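Local coordinates for protein LYND (Lyngbya aestuarii, PDB 4V1T) that probably uses ATP and magnesium to cyclise cysteine residues of cyanobactin precursor peptides into thiazoline rings, as a YcaO-type heterocyclase, at residues P378-Y383 against Q582-E587; G571-P576 against L628-A633; E667-A670 against L675-D678; A556-N561 against W593-T598; G527-N532 against V550-V555. One frame throughout, in Å; residues are numbered along the deposited sequence.

Contact 1 of 5, residues P378-Y383 against Q582-E587; sequences PLVHTY and QQFYRE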
# COMPACT_ATOMS: atom_id res chain seq x y z
N PRO B 378 18.06 -5.66 4.10
CA PRO B 378 17.59 -6.49 2.98
C PRO B 378 17.69 -7.98 3.23
O PRO B 378 17.39 -8.75 2.32
CB PRO B 378 18.54 -6.11 1.85
CG PRO B 378 19.77 -5.53 2.52
CD PRO B 378 19.50 -5.38 3.99
N LEU B 379 18.11 -8.38 4.44
CA LEU B 379 18.37 -9.78 4.74
C LEU B 379 17.26 -10.43 5.56
O LEU B 379 17.12 -11.65 5.57
CB LEU B 379 19.69 -9.92 5.48
CG LEU B 379 20.89 -9.41 4.70
CD1 LEU B 379 22.05 -9.09 5.63
CD2 LEU B 379 21.30 -10.42 3.65
N VAL B 380 16.48 -9.61 6.25
CA VAL B 380 15.49 -10.09 7.19
C VAL B 380 14.12 -9.47 6.88
O VAL B 380 13.99 -8.24 6.87
CB VAL B 380 15.97 -9.74 8.63
CG1 VAL B 380 14.94 -10.11 9.69
CG2 VAL B 380 17.30 -10.45 8.94
N HIS B 381 13.11 -10.32 6.62
CA HIS B 381 11.75 -9.89 6.24
C HIS B 381 10.70 -10.68 7.05
O HIS B 381 10.42 -11.85 6.76
CB HIS B 381 11.57 -10.04 4.71
CG HIS B 381 12.71 -9.45 3.94
ND1 HIS B 381 13.65 -10.19 3.26
CD2 HIS B 381 13.08 -8.16 3.81
CE1 HIS B 381 14.53 -9.37 2.71
NE2 HIS B 381 14.21 -8.13 3.04
N THR B 382 10.16 -10.01 8.08
CA THR B 382 9.08 -10.57 8.92
C THR B 382 7.88 -9.62 9.04
O THR B 382 8.05 -8.43 9.27
CB THR B 382 9.51 -10.91 10.38
OG1 THR B 382 9.39 -9.74 11.20
CG2 THR B 382 10.91 -11.45 10.46
N TYR B 383 6.69 -10.19 8.90
CA TYR B 383 5.43 -9.46 9.09
C TYR B 383 4.69 -10.10 10.25
O TYR B 383 4.90 -11.27 10.55
CB TYR B 383 4.57 -9.52 7.82
CG TYR B 383 4.94 -8.52 6.76
CD1 TYR B 383 6.07 -8.69 5.98
CD2 TYR B 383 4.14 -7.41 6.51
CE1 TYR B 383 6.41 -7.79 5.00
CE2 TYR B 383 4.48 -6.49 5.53
CZ TYR B 383 5.62 -6.69 4.78
OH TYR B 383 5.98 -5.81 3.80
N GLN B 582 24.53 -15.32 8.12
CA GLN B 582 25.45 -15.72 9.18
C GLN B 582 26.29 -14.54 9.64
O GLN B 582 26.50 -14.35 10.84
CB GLN B 582 26.37 -16.85 8.72
CG GLN B 582 25.72 -18.21 8.68
CD GLN B 582 26.73 -19.32 8.44
OE1 GLN B 582 27.39 -19.36 7.39
NE2 GLN B 582 26.87 -20.22 9.41
N GLN B 583 26.76 -13.76 8.68
CA GLN B 583 27.59 -12.60 8.98
C GLN B 583 26.76 -11.54 9.69
O GLN B 583 27.22 -10.91 10.65
CB GLN B 583 28.20 -12.02 7.70
CG GLN B 583 29.09 -10.80 7.92
CD GLN B 583 30.25 -11.07 8.86
OE1 GLN B 583 30.85 -12.15 8.84
NE2 GLN B 583 30.59 -10.10 9.69
N PHE B 584 25.53 -11.35 9.23
CA PHE B 584 24.63 -10.40 9.86
C PHE B 584 24.36 -10.79 11.32
O PHE B 584 24.26 -9.94 12.19
CB PHE B 584 23.32 -10.34 9.09
CG PHE B 584 22.27 -9.49 9.77
CD1 PHE B 584 22.21 -8.13 9.53
CD2 PHE B 584 21.36 -10.06 10.64
CE1 PHE B 584 21.26 -7.35 10.15
CE2 PHE B 584 20.40 -9.29 11.26
CZ PHE B 584 20.35 -7.93 11.02
N TYR B 585 24.23 -12.10 11.56
CA TYR B 585 24.07 -12.61 12.92
C TYR B 585 25.33 -12.33 13.74
O TYR B 585 25.24 -11.87 14.88
CB TYR B 585 23.78 -14.11 12.89
CG TYR B 585 22.30 -14.40 12.86
CD1 TYR B 585 21.54 -14.07 11.75
CD2 TYR B 585 21.67 -15.00 13.95
CE1 TYR B 585 20.19 -14.33 11.72
CE2 TYR B 585 20.31 -15.26 13.92
CZ TYR B 585 19.58 -14.92 12.80
OH TYR B 585 18.22 -15.16 12.75
N ARG B 586 26.49 -12.61 13.16
CA ARG B 586 27.77 -12.33 13.81
C ARG B 586 27.87 -10.85 14.22
O ARG B 586 28.43 -10.53 15.27
CB ARG B 586 28.92 -12.69 12.87
CG ARG B 586 29.75 -13.87 13.33
CD ARG B 586 30.86 -14.18 12.35
NE ARG B 586 30.58 -15.42 11.63
CZ ARG B 586 30.29 -15.52 10.33
NH1 ARG B 586 30.24 -14.45 9.56
NH2 ARG B 586 30.05 -16.71 9.80
N GLU B 587 27.33 -9.98 13.38
CA GLU B 587 27.39 -8.54 13.63
C GLU B 587 26.36 -8.09 14.68
O GLU B 587 26.48 -7.00 15.24
CB GLU B 587 27.17 -7.78 12.33
CG GLU B 587 28.32 -7.91 11.34
CD GLU B 587 27.99 -7.35 9.97
OE1 GLU B 587 26.84 -6.93 9.76
OE2 GLU B 587 28.89 -7.34 9.10

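Contact 2 of 5, residues G571-P576 against L628-A633; sequences GSFNEP and LDPTIA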
# COMPACT_ATOMS: atom_id res chain seq x y z
N GLY B 571 28.12 -22.78 2.52
CA GLY B 571 28.89 -22.23 1.40
C GLY B 571 29.01 -23.19 0.22
O GLY B 571 29.82 -22.97 -0.67
N SER B 572 28.19 -24.25 0.22
CA SER B 572 28.22 -25.25 -0.85
C SER B 572 26.91 -25.34 -1.64
O SER B 572 26.77 -26.19 -2.51
CB SER B 572 28.56 -26.63 -0.28
OG SER B 572 27.51 -27.15 0.52
N PHE B 573 25.96 -24.46 -1.34
CA PHE B 573 24.65 -24.47 -2.00
C PHE B 573 24.49 -23.42 -3.10
O PHE B 573 23.43 -23.29 -3.72
CB PHE B 573 23.56 -24.29 -0.95
CG PHE B 573 23.32 -25.52 -0.13
CD1 PHE B 573 24.07 -25.75 1.01
CD2 PHE B 573 22.38 -26.45 -0.53
CE1 PHE B 573 23.86 -26.89 1.76
CE2 PHE B 573 22.18 -27.59 0.21
CZ PHE B 573 22.92 -27.81 1.36
N ASN B 574 25.55 -22.66 -3.36
CA ASN B 574 25.52 -21.68 -4.43
C ASN B 574 24.48 -20.60 -4.13
O ASN B 574 23.97 -19.95 -5.04
CB ASN B 574 25.20 -22.37 -5.76
CG ASN B 574 26.09 -21.89 -6.89
OD1 ASN B 574 26.56 -20.75 -6.91
ND2 ASN B 574 26.33 -22.78 -7.85
N GLU B 575 24.17 -20.42 -2.85
CA GLU B 575 23.21 -19.41 -2.41
C GLU B 575 23.92 -18.39 -1.52
O GLU B 575 24.29 -18.71 -0.39
CB GLU B 575 22.07 -20.07 -1.63
CG GLU B 575 20.92 -19.13 -1.32
CD GLU B 575 20.28 -18.61 -2.57
OE1 GLU B 575 19.90 -19.44 -3.42
OE2 GLU B 575 20.16 -17.38 -2.70
N PRO B 576 24.09 -17.15 -2.00
CA PRO B 576 24.86 -16.18 -1.23
C PRO B 576 24.16 -15.75 0.07
O PRO B 576 24.82 -15.26 0.99
CB PRO B 576 25.00 -15.00 -2.19
CG PRO B 576 23.76 -15.06 -3.03
CD PRO B 576 23.43 -16.52 -3.17
N LEU B 628 11.48 -30.43 -0.92
CA LEU B 628 12.18 -31.34 -1.82
C LEU B 628 13.52 -30.71 -2.20
O LEU B 628 14.52 -31.40 -2.37
CB LEU B 628 11.33 -31.65 -3.06
CG LEU B 628 10.16 -32.63 -2.83
CD1 LEU B 628 9.30 -32.76 -4.08
CD2 LEU B 628 10.65 -34.01 -2.40
N ASP B 629 13.52 -29.39 -2.32
CA ASP B 629 14.72 -28.61 -2.64
C ASP B 629 15.41 -28.19 -1.34
O ASP B 629 14.85 -27.39 -0.59
CB ASP B 629 14.35 -27.38 -3.46
CG ASP B 629 15.57 -26.62 -3.97
OD1 ASP B 629 16.69 -26.83 -3.45
OD2 ASP B 629 15.41 -25.80 -4.90
N PRO B 630 16.61 -28.74 -1.08
CA PRO B 630 17.26 -28.47 0.21
C PRO B 630 17.60 -27.00 0.40
O PRO B 630 17.66 -26.54 1.53
CB PRO B 630 18.54 -29.32 0.14
CG PRO B 630 18.81 -29.48 -1.31
CD PRO B 630 17.46 -29.54 -1.97
N THR B 631 17.82 -26.29 -0.71
CA THR B 631 18.07 -24.87 -0.67
C THR B 631 16.89 -24.15 -0.03
O THR B 631 17.06 -23.30 0.84
CB THR B 631 18.34 -24.30 -2.08
OG1 THR B 631 19.53 -24.89 -2.62
CG2 THR B 631 18.52 -22.81 -2.03
N ILE B 632 15.68 -24.52 -0.45
CA ILE B 632 14.47 -23.90 0.07
C ILE B 632 14.23 -24.35 1.51
O ILE B 632 13.76 -23.57 2.34
CB ILE B 632 13.22 -24.25 -0.78
CG1 ILE B 632 13.47 -23.97 -2.28
CG2 ILE B 632 11.99 -23.50 -0.28
CD1 ILE B 632 13.96 -22.57 -2.61
N ALA B 633 14.55 -25.61 1.80
CA ALA B 633 14.35 -26.15 3.14
C ALA B 633 15.18 -25.37 4.15
O ALA B 633 14.69 -24.99 5.21
CB ALA B 633 14.70 -27.63 3.17

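Contact 3 of 5, residues E667-A670 against L675-D678; sequences EKLA and LLPD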
# COMPACT_ATOMS: atom_id res chain seq x y z
N GLU B 667 17.73 -21.35 29.61
CA GLU B 667 18.46 -22.46 29.01
C GLU B 667 19.72 -22.04 28.28
O GLU B 667 19.77 -21.00 27.63
CB GLU B 667 17.55 -23.21 28.04
CG GLU B 667 16.36 -23.86 28.71
CD GLU B 667 16.74 -24.66 29.93
OE1 GLU B 667 17.62 -25.54 29.81
OE2 GLU B 667 16.18 -24.40 31.01
N LYS B 668 20.73 -22.89 28.38
CA LYS B 668 22.03 -22.65 27.79
C LYS B 668 22.41 -23.75 26.81
O LYS B 668 21.81 -24.83 26.79
CB LYS B 668 23.10 -22.55 28.89
CG LYS B 668 23.19 -21.19 29.55
CD LYS B 668 23.15 -21.30 31.07
CE LYS B 668 23.72 -20.06 31.75
NZ LYS B 668 23.32 -18.80 31.06
N LEU B 669 23.42 -23.48 26.01
CA LEU B 669 23.90 -24.43 25.02
C LEU B 669 24.49 -25.65 25.74
O LEU B 669 24.36 -26.79 25.28
CB LEU B 669 24.94 -23.77 24.12
CG LEU B 669 24.98 -24.06 22.62
CD1 LEU B 669 23.62 -24.05 21.96
CD2 LEU B 669 25.86 -23.02 21.96
N ALA B 670 25.10 -25.41 26.89
CA ALA B 670 25.67 -26.48 27.70
C ALA B 670 24.62 -27.42 28.27
O ALA B 670 24.94 -28.52 28.70
CB ALA B 670 26.50 -25.89 28.83
N LEU B 675 22.08 -29.50 20.32
CA LEU B 675 21.78 -28.32 19.53
C LEU B 675 22.93 -27.92 18.62
O LEU B 675 22.72 -27.35 17.55
CB LEU B 675 21.43 -27.14 20.44
CG LEU B 675 20.09 -27.17 21.16
CD1 LEU B 675 19.92 -25.88 21.95
CD2 LEU B 675 18.92 -27.33 20.20
N LEU B 676 24.16 -28.21 19.04
CA LEU B 676 25.32 -27.86 18.24
C LEU B 676 25.77 -29.08 17.46
O LEU B 676 25.52 -30.21 17.87
CB LEU B 676 26.44 -27.29 19.12
CG LEU B 676 27.02 -28.16 20.22
CD1 LEU B 676 28.15 -29.03 19.68
CD2 LEU B 676 27.51 -27.28 21.35
N PRO B 677 26.40 -28.86 16.30
CA PRO B 677 26.76 -30.01 15.47
C PRO B 677 27.89 -30.84 16.06
O PRO B 677 28.76 -30.29 16.74
CB PRO B 677 27.19 -29.36 14.16
CG PRO B 677 27.71 -28.01 14.57
CD PRO B 677 26.86 -27.58 15.72
N ASP B 678 27.86 -32.14 15.83
CA ASP B 678 28.97 -32.98 16.27
C ASP B 678 30.04 -32.96 15.19
O ASP B 678 29.78 -33.30 14.03
CB ASP B 678 28.53 -34.41 16.60
CG ASP B 678 27.99 -35.15 15.41
OD1 ASP B 678 27.27 -34.52 14.59
OD2 ASP B 678 28.28 -36.36 15.30

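Contact 4 of 5, residues A556-N561 against W593-T598; sequences ALWWYN and WVLDLT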
# COMPACT_ATOMS: atom_id res chain seq x y z
N ALA B 556 10.98 -34.07 15.72
CA ALA B 556 10.62 -34.96 16.83
C ALA B 556 11.69 -36.02 17.06
O ALA B 556 12.11 -36.24 18.19
CB ALA B 556 9.27 -35.62 16.56
N LEU B 557 12.13 -36.66 15.99
CA LEU B 557 13.15 -37.69 16.07
C LEU B 557 14.41 -37.14 16.70
O LEU B 557 14.96 -37.73 17.64
CB LEU B 557 13.47 -38.24 14.67
CG LEU B 557 12.34 -39.00 13.95
CD1 LEU B 557 12.84 -39.54 12.62
CD2 LEU B 557 11.78 -40.13 14.79
N TRP B 558 14.87 -36.01 16.18
CA TRP B 558 16.09 -35.38 16.65
C TRP B 558 15.98 -34.92 18.09
O TRP B 558 16.84 -35.23 18.93
CB TRP B 558 16.45 -34.20 15.75
CG TRP B 558 17.36 -33.18 16.38
CD1 TRP B 558 18.65 -33.37 16.79
CD2 TRP B 558 17.04 -31.81 16.65
NE1 TRP B 558 19.15 -32.19 17.31
CE2 TRP B 558 18.19 -31.22 17.23
CE3 TRP B 558 15.91 -31.02 16.45
CZ2 TRP B 558 18.22 -29.89 17.62
CZ3 TRP B 558 15.94 -29.70 16.84
CH2 TRP B 558 17.09 -29.14 17.42
N TRP B 559 14.91 -34.18 18.39
CA TRP B 559 14.76 -33.53 19.68
C TRP B 559 14.59 -34.50 20.85
O TRP B 559 15.24 -34.36 21.89
CB TRP B 559 13.56 -32.59 19.64
CG TRP B 559 13.35 -31.85 20.92
CD1 TRP B 559 12.54 -32.23 21.95
CD2 TRP B 559 13.95 -30.62 21.30
NE1 TRP B 559 12.60 -31.30 22.96
CE2 TRP B 559 13.46 -30.30 22.59
CE3 TRP B 559 14.85 -29.74 20.69
CZ2 TRP B 559 13.85 -29.16 23.26
CZ3 TRP B 559 15.23 -28.61 21.36
CH2 TRP B 559 14.73 -28.32 22.64
N TYR B 560 13.71 -35.48 20.69
CA TYR B 560 13.33 -36.33 21.81
C TYR B 560 14.28 -37.50 22.00
O TYR B 560 14.40 -38.02 23.11
CB TYR B 560 11.89 -36.81 21.64
CG TYR B 560 10.92 -35.67 21.79
CD1 TYR B 560 10.62 -35.14 23.05
CD2 TYR B 560 10.34 -35.07 20.68
CE1 TYR B 560 9.75 -34.07 23.19
CE2 TYR B 560 9.47 -34.01 20.80
CZ TYR B 560 9.18 -33.51 22.06
OH TYR B 560 8.32 -32.44 22.16
N ASN B 561 14.96 -37.92 20.94
CA ASN B 561 16.06 -38.87 21.08
C ASN B 561 17.36 -38.13 21.41
O ASN B 561 18.37 -38.75 21.70
CB ASN B 561 16.24 -39.70 19.81
CG ASN B 561 15.04 -40.59 19.53
OD1 ASN B 561 14.89 -41.66 20.14
ND2 ASN B 561 14.20 -40.17 18.60
N TRP B 593 23.90 -21.45 12.78
CA TRP B 593 24.27 -22.66 12.06
C TRP B 593 23.04 -23.49 11.77
O TRP B 593 21.97 -23.23 12.31
CB TRP B 593 25.31 -23.46 12.86
CG TRP B 593 24.81 -23.96 14.17
CD1 TRP B 593 24.25 -25.19 14.42
CD2 TRP B 593 24.81 -23.26 15.41
NE1 TRP B 593 23.93 -25.29 15.74
CE2 TRP B 593 24.25 -24.12 16.38
CE3 TRP B 593 25.24 -21.99 15.81
CZ2 TRP B 593 24.10 -23.75 17.71
CZ3 TRP B 593 25.08 -21.62 17.13
CH2 TRP B 593 24.53 -22.50 18.07
N VAL B 594 23.21 -24.50 10.93
CA VAL B 594 22.11 -25.36 10.51
C VAL B 594 22.43 -26.83 10.73
O VAL B 594 23.55 -27.26 10.47
CB VAL B 594 21.76 -25.11 9.03
CG1 VAL B 594 20.67 -26.06 8.54
CG2 VAL B 594 21.33 -23.67 8.83
N LEU B 595 21.44 -27.59 11.20
CA LEU B 595 21.57 -29.04 11.38
C LEU B 595 20.72 -29.82 10.38
O LEU B 595 19.64 -29.39 9.99
CB LEU B 595 21.13 -29.44 12.79
CG LEU B 595 21.86 -28.80 13.97
CD1 LEU B 595 21.28 -29.37 15.25
CD2 LEU B 595 23.36 -29.03 13.91
N ASP B 596 21.22 -30.98 9.96
CA ASP B 596 20.48 -31.85 9.06
C ASP B 596 19.55 -32.78 9.85
O ASP B 596 20.00 -33.50 10.73
CB ASP B 596 21.45 -32.69 8.22
CG ASP B 596 20.73 -33.73 7.38
OD1 ASP B 596 20.30 -33.39 6.26
OD2 ASP B 596 20.60 -34.89 7.84
N LEU B 597 18.26 -32.74 9.52
CA LEU B 597 17.24 -33.58 10.16
C LEU B 597 16.64 -34.59 9.18
O LEU B 597 15.67 -35.29 9.49
CB LEU B 597 16.13 -32.68 10.72
CG LEU B 597 16.21 -32.27 12.19
CD1 LEU B 597 17.63 -31.98 12.65
CD2 LEU B 597 15.31 -31.06 12.42
N THR B 598 17.23 -34.68 7.98
CA THR B 598 16.73 -35.57 6.95
C THR B 598 16.70 -37.02 7.44
O THR B 598 17.73 -37.58 7.78
CB THR B 598 17.61 -35.48 5.69
OG1 THR B 598 17.83 -34.10 5.36
CG2 THR B 598 16.93 -36.19 4.51

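Contact 5 of 5, residues G527-N532 against V550-V555; sequences GDSNGN and VERDGV. With PO4 (phosphate ion), chain P.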
# COMPACT_ATOMS: atom_id res chain seq x y z
N GLY B 527 -7.96 -30.19 17.95
CA GLY B 527 -7.43 -29.98 16.61
C GLY B 527 -6.16 -29.15 16.63
O GLY B 527 -6.14 -28.06 17.20
N ASP B 528 -5.10 -29.67 16.04
CA ASP B 528 -3.82 -28.98 16.00
C ASP B 528 -3.56 -28.41 14.60
O ASP B 528 -4.32 -28.66 13.66
CB ASP B 528 -2.67 -29.90 16.45
CG ASP B 528 -2.53 -31.14 15.59
OD1 ASP B 528 -2.76 -31.09 14.37
OD2 ASP B 528 -2.15 -32.19 16.16
N SER B 529 -2.47 -27.66 14.47
CA SER B 529 -2.15 -26.95 13.24
C SER B 529 -1.19 -27.72 12.34
O SER B 529 -0.85 -27.26 11.26
CB SER B 529 -1.57 -25.57 13.57
OG SER B 529 -0.33 -25.68 14.26
N ASN B 530 -0.75 -28.90 12.79
CA ASN B 530 0.25 -29.65 12.04
C ASN B 530 -0.30 -30.24 10.73
O ASN B 530 -1.25 -31.02 10.73
CB ASN B 530 0.84 -30.78 12.90
CG ASN B 530 2.06 -31.40 12.28
OD1 ASN B 530 2.63 -30.84 11.33
ND2 ASN B 530 2.47 -32.56 12.79
N GLY B 531 0.32 -29.87 9.62
CA GLY B 531 -0.11 -30.31 8.31
C GLY B 531 -1.05 -29.31 7.66
O GLY B 531 -1.39 -29.45 6.49
N ASN B 532 -1.49 -28.32 8.43
CA ASN B 532 -2.35 -27.28 7.90
C ASN B 532 -1.53 -26.34 7.03
O ASN B 532 -0.44 -25.92 7.41
CB ASN B 532 -3.01 -26.48 9.01
CG ASN B 532 -3.96 -27.31 9.85
OD1 ASN B 532 -3.64 -28.43 10.26
ND2 ASN B 532 -5.14 -26.76 10.11
N VAL B 550 6.69 -33.72 7.49
CA VAL B 550 8.01 -34.34 7.52
C VAL B 550 8.96 -33.48 8.33
O VAL B 550 9.89 -33.99 8.97
CB VAL B 550 8.62 -34.56 6.09
CG1 VAL B 550 10.04 -35.13 6.17
CG2 VAL B 550 7.74 -35.50 5.26
N GLU B 551 8.72 -32.17 8.32
CA GLU B 551 9.49 -31.25 9.15
C GLU B 551 9.34 -31.59 10.63
O GLU B 551 10.33 -31.71 11.33
CB GLU B 551 9.03 -29.80 8.90
CG GLU B 551 9.61 -28.75 9.84
CD GLU B 551 8.80 -27.47 9.82
OE1 GLU B 551 8.45 -26.99 8.73
OE2 GLU B 551 8.49 -26.96 10.91
N ARG B 552 8.10 -31.73 11.09
CA ARG B 552 7.83 -31.96 12.51
C ARG B 552 8.32 -33.35 12.93
O ARG B 552 8.86 -33.51 14.03
CB ARG B 552 6.35 -31.86 12.85
CG ARG B 552 5.56 -30.81 12.11
CD ARG B 552 5.91 -29.39 12.49
NE ARG B 552 4.70 -28.57 12.47
CZ ARG B 552 4.68 -27.25 12.45
NH1 ARG B 552 5.80 -26.55 12.42
NH2 ARG B 552 3.51 -26.62 12.45
N ASP B 553 8.10 -34.33 12.05
CA ASP B 553 8.56 -35.69 12.27
C ASP B 553 10.08 -35.69 12.46
O ASP B 553 10.59 -36.26 13.42
CB ASP B 553 8.15 -36.60 11.11
CG ASP B 553 8.55 -38.04 11.33
OD1 ASP B 553 9.70 -38.38 11.00
OD2 ASP B 553 7.70 -38.83 11.81
N GLY B 554 10.78 -35.02 11.54
CA GLY B 554 12.22 -34.90 11.62
C GLY B 554 12.70 -34.25 12.90
O GLY B 554 13.67 -34.71 13.52
N VAL B 555 12.02 -33.18 13.30
CA VAL B 555 12.37 -32.48 14.53
C VAL B 555 12.12 -33.40 15.72
O VAL B 555 12.96 -33.50 16.62
CB VAL B 555 11.56 -31.17 14.69
CG1 VAL B 555 11.76 -30.57 16.09
CG2 VAL B 555 11.99 -30.15 13.64
P PO4 P . 4.17 -22.73 11.76
O1 PO4 P . 4.14 -23.32 13.16
O2 PO4 P . 3.27 -23.52 10.85
O3 PO4 P . 5.60 -22.77 11.25
O4 PO4 P . 3.65 -21.31 11.84

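Contact 1 of 5, residues P378-Y383 against Q582-E587
Phe584 reaches out of helix 576-587 to meet Leu379 and Val380, which sit in the loop leading into strand 381-385, the middle strand of a three-stranded antiparallel sheet. The contact is thus the packing of helix 576-587 on the loop before strand 381-385. Phe584 CB lies 3.9 Å from CD1 of Leu379, and the same methyl stays with the ring base, 4.0 Å from Phe584 CD1. Farther out on the other side of the ring, Phe584 CE2 is 4.0 Å from CG2 of Val380. Two aliphatic branches thus divide the phenyl group lengthwise, Leu379 holding the root and Val380 the outer part, and both approach it obliquely. The Phe584 chain points CG away from its own backbone N (chi1 174°), which carries the ring off the helix toward the loop. Leu379 and Phe584 run past each other in opposite senses, whereas Val380 lies nearly at right angles to the phenylalanine. Helix 630-649 forms another wall: its Asn642 and Leu646 touch Val380, and OH of Tyr585 is hydrogen-bonded to Asn642 OD1. The contact itself is purely apolar and lies some distance from the nucleotide, with the Val380 side chain about 13 Å from the bound ADP. The loop backbone, by contrast, is pinned by polar groups: Leu379 O pairs with Tyr577 OH, and Leu379 N with OD1 of Asn377.

Contact 2 of 5, residues G571-P576 against L628-A633
Phe573, Glu575, Pro630 and Thr631 form the first shell where the loop before helix 576-587 meets the start of helix 630-649. CE2 of the Phe573 ring approaches the pyrrolidine of Pro630, 4.0 Å from its CB, while the neighbouring CD2 lies 3.9 Å from Thr631 OG1. Both come to the ring at a slant. The two branches of Thr631 serve different partners: its hydroxyl looks to the phenylalanine, and its methyl CG2, set anti to the backbone N, faces Glu575 OE1 at 3.9 Å. Glu575 gets there by a bend at chi2 (62°), and its other oxygen, OE2, is held by a salt bridge to Lys411. Behind this shell stands the helix N-terminus. Asp629 is the N-cap, and its OD1 accepts from Thr631 N over 3.0 Å, the donor lying well above the carboxylate plane. Asp629 O takes the first helical hydrogen bond, from Ala633 N, also at 3.0 Å. Pro630 occupies the first helical turn, where its lack of an N-H costs nothing. Farther out, Phe606 of strand 605-612 packs on Pro630 and Ala633, and Val568 and Ala686 touch Phe573. The chemistry implies a division of labour: loop and helix meet through van der Waals contacts, while the polar bonds are made within the start of the helix or to Lys411.

Contact 3 of 5, residues E667-A670 against L675-D678
Leu669 meets both Leu675 and Leu676, and the residues before it lead the chain up to that encounter. Glu667 is the first to leave the conformation of helix 661-666, and Lys668 follows with its CB aimed away from segment 675-678. Next comes Leu669, where a 3-10 turn begins. Its backbone N is engaged by Glu618 OE1, while its side chain swings over toward segment 675-678. Leu669 CD1 lies across Leu675 at a slant, touching both CB and CD1 of that residue at 4.1 Å. Leu669 CG faces CD2 of Leu676 at a looser 4.3 Å, a branch point set against a methyl. The whole belongs to the irregular connection between helices 661-666 and 697-710, where a chain doubling back after four intervening residues is closed by a leucine cluster. Leu675, the buried member, sets its CG beside the backbone N (chi1 -72°), and from there its two methyls part company. CD1 of Leu675 turns to Leu669, while CD2 goes to Trp558 and Trp559 of helix 538-561. Trp593 of strand 590-596 packs on Leu669, and its NE1 donates to Leu675 O. Leu676, by contrast, is partly exposed, and it offers Leu669 its CD2, the CD1 branch lying farther off.

Contact 4 of 5, residues A556-N561 against W593-T598
Behind the meeting of Trp558 with Leu595 and Leu597, OD1 of Asp596 is gripped by two hydroxyls, Thr598 OG1 at 2.7 Å and Tyr689 OH. The threonine oxygen sits above the carboxylate plane, and OD2 of the same group makes a salt bridge with Arg565 NH2, so this buried carboxylate at the strand end is well provided with partners. On the opposite segment Asn561 ND2 donates to Leu557 O over 2.7 Å, nearly straight at 165° and on a carbonyl lone pair. The contact proper is apolar, the packing of helix 538-561 on the end of strand 590-596, an outer strand of a three-stranded antiparallel sheet, and on the residue that follows it. From beyond the strand, Leu597 lays CD1 over one face of the Trp558 indole as a CH-pi contact, 4.3 Å from the centre of the five-membered ring and displaced toward the rim. Its other methyl, CD2, reaches CE3 of Trp558 at 4.1 Å. Leu595, on the strand, works farther along the indole, crossing it at about a right angle, with CD1 3.9 Å from CZ2. Trp558 turns CG anti to its own N (chi1 159°), which sends the indole toward the strand, and NE1 is hydrogen-bonded to Tyr674 O.

Contact 5 of 5, residues G527-N532 against V550-V555
Within the magnesium- and nucleotide-binding region of the YcaO fold, a type II beta turn running from Ser529 to Asn532 lies against helix 538-561, and Asn530 meets Arg552 there. The side chain of Arg552 comes about 4 Å from a bound magnesium ion and about 5 Å from the ADP. OD1 of Asn530 receives a hydrogen bond from Arg552 NE at 3.3 Å. It is a bent bond (141°), and the donor stands far above the amide carbonyl plane, clear of its lone-pair directions. The amide and guanidinium planes are 49° apart. Asn530 also lies along the aliphatic part of the arginine, where Asn530 OD1 comes within 3.0 Å of Arg552 CG, a close approach. Bends at chi2 and chi3 fold Arg552 past the asparagine and turn the guanidinium toward a phosphate ion, probably from the crystallisation liquor. Arg552 NH1 forms a salt bridge with Glu551 OE2 at 3.1 Å. Arg552 NH2 points to O1 of the phosphate in a weak hydrogen bond of 3.4 Å. The turn that presents Asn530 is itself well braced. Asn532 N returns to Ser529 O, and Gly531 occupies the third position with a positive phi, where its N is hydrogen-bonded to Glu548 OE1. Lys731 NZ bonds Asp528 OD1, Asn530 O and Asn532 OD1, tying the turn together. A helix-borne arginine contacted by a neighbouring turn and glutamate, its NH2 weakly bonded to a phosphate, resembles the anion-binding corners of nucleotide sites, consistent with the ADP and magnesium nearby.

How the contacts relate
Contacts 3, 4 and 5 form a chain of neighbours, contact 4 touching the other two: Leu675 CD2 packs on Trp558 CZ2, and Leu597 CD2 on Val555 CG2. Contacts 4 and 5 are buried and share helix 538-561, but its two parts do different work, an apolar face against a sheet in contact 4 and an arginine turned to anions in contact 5. Contacts 1, 2 and 3 are only partly buried and join loops to helices or to each other by mainly van der Waals contacts. Contacts 1 and 2, with centres about 17 Å apart, flank helix 576-587 near its end and at its start. Of the five, contact 5 alone is bridged by a hydrogen bond, and it lies beside the nucleotide.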